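Side-chain contact in proteasome assembly chaperone family protein (Thermoplasma acidophilum, PDB 3GAA), which is of unknown function but belongs to the PAC2 family of proteasome assembly chaperones and may act in a related way: residues 194-199 with 221-226. Numbering follows the deposited sequence.
Sequences PDPGAV and EQVKAL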
loop_
_atom_site.group_PDB
_atom_site.type_symbol
_atom_site.label_atom_id
_atom_site.label_comp_id
_atom_site.label_asym_id
_atom_site.label_seq_id
_atom_site.Cartn_x
_atom_site.Cartn_y
_atom_site.Cartn_z
ATOM N N PRO A 194 4.570 46.053 27.448
ATOM C CA PRO A 194 5.390 44.825 27.617
ATOM C C PRO A 194 5.385 44.322 29.055
ATOM O O PRO A 194 5.380 45.128 29.965
ATOM C CB PRO A 194 6.791 45.272 27.213
ATOM C CG PRO A 194 6.584 46.557 26.446
ATOM C CD PRO A 194 5.390 47.197 27.039
ATOM N N ASP A 195 5.378 43.010 29.259
ATOM C CA ASP A 195 5.085 42.457 30.581
ATOM C C ASP A 195 5.982 41.295 31.025
ATOM O O ASP A 195 5.532 40.164 31.135
ATOM C CB ASP A 195 3.627 42.027 30.648
ATOM C CG ASP A 195 3.146 41.867 32.077
ATOM O OD1 ASP A 195 3.960 42.158 33.002
ATOM O OD2 ASP A 195 1.972 41.456 32.291
ATOM N N PRO A 196 7.246 41.589 31.338
ATOM C CA PRO A 196 8.229 40.605 31.802
ATOM C C PRO A 196 7.884 39.853 33.083
ATOM O O PRO A 196 8.315 38.731 33.245
ATOM C CB PRO A 196 9.480 41.440 32.045
ATOM C CG PRO A 196 9.271 42.660 31.294
ATOM C CD PRO A 196 7.815 42.937 31.326
ATOM N N GLY A 197 7.121 40.445 33.976
ATOM C CA GLY A 197 6.656 39.728 35.161
ATOM C C GLY A 197 5.741 38.554 34.843
ATOM O O GLY A 197 5.619 37.635 35.660
ATOM N N ALA A 198 5.094 38.561 33.669
ATOM C CA ALA A 198 4.309 37.410 33.239
ATOM C C ALA A 198 5.299 36.241 33.060
ATOM O O ALA A 198 5.207 35.199 33.711
ATOM C CB ALA A 198 3.570 37.713 31.955
ATOM N N VAL A 199 6.299 36.456 32.232
ATOM C CA VAL A 199 7.275 35.458 32.035
ATOM C C VAL A 199 7.955 35.027 33.352
ATOM O O VAL A 199 8.108 33.877 33.594
ATOM C CB VAL A 199 8.291 35.917 30.986
ATOM C CG1 VAL A 199 9.461 34.874 30.866
ATOM C CG2 VAL A 199 7.564 36.064 29.662
ATOM N N GLU A 221 15.424 42.469 31.421
ATOM C CA GLU A 221 16.045 43.064 30.266
ATOM C C GLU A 221 15.997 42.105 29.119
ATOM O O GLU A 221 15.731 42.487 27.997
ATOM C CB GLU A 221 17.477 43.469 30.526
ATOM C CG GLU A 221 17.618 44.697 31.389
ATOM C CD GLU A 221 16.889 45.976 30.845
ATOM O OE1 GLU A 221 16.038 46.557 31.596
ATOM O OE2 GLU A 221 17.173 46.406 29.692
ATOM N N GLN A 222 16.206 40.835 29.369
ATOM C CA GLN A 222 16.235 39.933 28.259
ATOM C C GLN A 222 14.865 39.828 27.653
ATOM O O GLN A 222 14.707 39.682 26.463
ATOM C CB GLN A 222 16.736 38.564 28.685
ATOM C CG GLN A 222 16.622 37.549 27.574
ATOM C CD GLN A 222 17.320 36.257 27.893
ATOM O OE1 GLN A 222 17.217 35.257 27.142
ATOM N NE2 GLN A 222 18.029 36.249 29.019
ATOM N N VAL A 223 13.851 39.860 28.474
ATOM C CA VAL A 223 12.528 39.576 27.977
ATOM C C VAL A 223 11.892 40.784 27.312
ATOM O O VAL A 223 11.133 40.620 26.413
ATOM C CB VAL A 223 11.655 39.095 29.122
ATOM C CG1 VAL A 223 10.210 39.455 28.877
ATOM C CG2 VAL A 223 11.905 37.582 29.329
ATOM N N LYS A 224 12.195 41.997 27.767
ATOM C CA LYS A 224 11.764 43.191 27.061
ATOM C C LYS A 224 12.330 43.182 25.649
ATOM O O LYS A 224 11.638 43.514 24.682
ATOM C CB LYS A 224 12.250 44.464 27.752
ATOM C CG LYS A 224 11.630 44.810 29.117
ATOM C CD LYS A 224 12.412 45.973 29.763
ATOM C CE LYS A 224 12.493 45.864 31.305
ATOM N NZ LYS A 224 13.627 46.682 31.906
ATOM N N ALA A 225 13.595 42.815 25.523
ATOM C CA ALA A 225 14.220 42.765 24.222
ATOM C C ALA A 225 13.454 41.796 23.341
ATOM O O ALA A 225 13.161 42.108 22.237
ATOM C CB ALA A 225 15.707 42.368 24.339
ATOM N N LEU A 226 13.130 40.618 23.834
ATOM C CA LEU A 226 12.330 39.649 23.077
ATOM C C LEU A 226 10.951 40.169 22.758
ATOM O O LEU A 226 10.485 40.009 21.664
ATOM C CB LEU A 226 12.169 38.348 23.864
ATOM C CG LEU A 226 13.321 37.342 23.832
ATOM C CD1 LEU A 226 13.262 36.270 24.980
ATOM C CD2 LEU A 226 13.288 36.723 22.445
#
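Two consecutive helices of the PAC2-family fold meet here: the first turn of helix 196-210 rests against the early part of helix 219-243, in the predicted coiled-coil region. Pro-196 and Val-223 form the centre, with their CA atoms 5.8 Å apart. One methyl of Val-223, CG1, lies against the base of the proline ring, 3.7 Å from Pro-196 CA and 3.8 Å from Pro-196 CB. Its other methyl, CG2, reaches Val-199 CG1 at 4.0 Å. With chi1 at 151°, Val-223 has CG1 anti to its own N and CG2 anti to its carbonyl carbon, which sends one methyl to each residue. Here the two valine side chains run past one another in opposite directions. At the more open edge, the aliphatic part of Lys-224 passes obliquely by the proline ring, with Lys-224 CG 3.9 Å from Pro-196 CG. The Lys-224 chain bends at chi3 and carries NZ away from Pro-196, back towards Glu-221; that salt bridge is modelled too short for its length to be trusted. No hydrogen bond joins the two segments. Asp-195 OD2 forms a salt bridge with Arg-137 and accepts a hydrogen bond from Ser-190 N. Val-199 and Leu-226 both touch Leu-42 of helix 39-51, which continues the apolar surface. Ala-198 touches strand 181-190, so the contact joins the helix following that strand to the base of the long C-terminal helix in this alpha/beta fold.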